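Local coordinates for binding domain (Hc) of Paraclostridial Mosquitocidal Protein 1 (Paraclostridium bifermentans, PDB 6HOX) that targets the toxin to host nerve cells as the receptor-binding part of a clostridial neurotoxin that acts on Anopheles mosquitoes, at residues I169-T172 / D178-L181. Sequence-based numbering, arbitrary orientation.
Sequences ITIT and DCTL
Thr172 and Thr180 face each other as a hydrogen-bonded antiparallel pair in the hairpin of strands 167-174 and 178-183. Thr172 N donates to Thr180 O at 2.9 Å, and Thr180 N returns a bond to Thr172 O. Each of these oxygens also takes a CA-H contact: Ile171 CA sits 3.2 Å from Thr180 O, and Cys179 CA approaches Thr172 O.

The two threonine side chains lie alongside, pointing the same way. Thr172 OG1 sits between its backbone N and carbonyl carbon (chi1 68°), which places it 3.5 Å from Thr180 CB. A water bridges Thr172 OG1 at 2.8 Å and Thr180 OG1 at 3.2 Å, and probably donates to Asp178 O.

On the other face of the sheet the Ile171 side chain touches Trp134 of strand 131-137, as does that of Cys179. From Ile171 CB, 4.1 Å from Thr180 O, the side chain forks. CG1 meets Leu181 CD1 at 3.9 Å, the two side chains crossing at a slant. Beyond it, Ile171 CD1 ends the longer branch 4.3 Å from Leu181 CD1, a looser contact. CG2 lies against Cys179 SG.

Strands 89-96 and 186-192 continue the sheet on either side, within the concanavalin-like N-terminal receptor-binding domain. The chemistry thus divides by face: apolar packing beside Trp134, and on the threonine face a water that ties buried hydroxyls of both strands to a backbone carbonyl.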
loop_
_atom_site.group_PDB
_atom_site.type_symbol
_atom_site.label_atom_id
_atom_site.label_comp_id
_atom_site.label_asym_id
_atom_site.label_seq_id
_atom_site.Cartn_x
_atom_site.Cartn_y
_atom_site.Cartn_z
ATOM N N ILE A 169 -7.131 -7.276 -2.611
ATOM C CA ILE A 169 -7.854 -7.783 -3.784
ATOM C C ILE A 169 -8.994 -8.659 -3.287
ATOM O O ILE A 169 -8.773 -9.490 -2.384
ATOM C CB ILE A 169 -6.926 -8.584 -4.711
ATOM C CG1 ILE A 169 -5.634 -7.822 -5.018
ATOM C CG2 ILE A 169 -7.661 -8.988 -5.985
ATOM C CD1 ILE A 169 -5.866 -6.497 -5.704
ATOM N N THR A 170 -10.181 -8.466 -3.876
ATOM C CA THR A 170 -11.314 -9.322 -3.630
ATOM C C THR A 170 -11.885 -9.763 -4.983
ATOM O O THR A 170 -12.073 -8.946 -5.871
ATOM C CB THR A 170 -12.402 -8.651 -2.770
ATOM O OG1 THR A 170 -11.862 -8.060 -1.586
ATOM C CG2 THR A 170 -13.496 -9.623 -2.359
ATOM N N ILE A 171 -12.173 -11.065 -5.101
ATOM C CA ILE A 171 -12.804 -11.668 -6.285
ATOM C C ILE A 171 -14.015 -12.471 -5.781
ATOM O O ILE A 171 -13.855 -13.371 -4.965
ATOM C CB ILE A 171 -11.794 -12.566 -7.041
ATOM C CG1 ILE A 171 -10.576 -11.790 -7.535
ATOM C CG2 ILE A 171 -12.430 -13.337 -8.188
ATOM C CD1 ILE A 171 -9.392 -12.678 -7.764
ATOM N N THR A 172 -15.215 -12.114 -6.234
ATOM C CA THR A 172 -16.426 -12.800 -5.843
ATOM C C THR A 172 -16.941 -13.565 -7.070
ATOM O O THR A 172 -16.919 -13.049 -8.205
ATOM C CB THR A 172 -17.447 -11.824 -5.233
ATOM O OG1 THR A 172 -17.924 -10.933 -6.241
ATOM C CG2 THR A 172 -16.879 -11.001 -4.095
ATOM N N ASP A 178 -22.285 -13.803 -12.082
ATOM C CA ASP A 178 -21.172 -12.938 -12.410
ATOM C C ASP A 178 -19.976 -13.219 -11.503
ATOM O O ASP A 178 -20.089 -13.759 -10.399
ATOM C CB ASP A 178 -21.551 -11.459 -12.339
ATOM C CG ASP A 178 -22.186 -11.051 -11.022
ATOM O OD1 ASP A 178 -22.532 -11.950 -10.215
ATOM O OD2 ASP A 178 -22.333 -9.835 -10.813
ATOM N N CYS A 179 -18.826 -12.844 -12.054
ATOM C CA CYS A 179 -17.572 -12.767 -11.398
ATOM C C CYS A 179 -17.209 -11.285 -11.237
ATOM O O CYS A 179 -17.303 -10.556 -12.222
ATOM C CB CYS A 179 -16.532 -13.429 -12.281
ATOM S SG CYS A 179 -14.950 -13.446 -11.448
ATOM N N THR A 180 -16.806 -10.853 -10.034
ATOM C CA THR A 180 -16.518 -9.414 -9.773
ATOM C C THR A 180 -15.166 -9.267 -9.068
ATOM O O THR A 180 -14.868 -10.029 -8.152
ATOM C CB THR A 180 -17.631 -8.758 -8.947
ATOM O OG1 THR A 180 -18.856 -8.943 -9.652
ATOM C CG2 THR A 180 -17.403 -7.282 -8.705
ATOM N N LEU A 181 -14.366 -8.282 -9.512
ATOM C CA LEU A 181 -13.055 -8.003 -8.939
ATOM C C LEU A 181 -13.023 -6.600 -8.320
ATOM O O LEU A 181 -13.487 -5.629 -8.923
ATOM C CB LEU A 181 -11.961 -8.140 -9.995
ATOM C CG LEU A 181 -10.540 -8.112 -9.413
ATOM C CD1 LEU A 181 -9.618 -9.084 -10.125
ATOM C CD2 LEU A 181 -9.945 -6.717 -9.465
HETATM O O HOH W 1 -19.754 -11.716 -8.269
#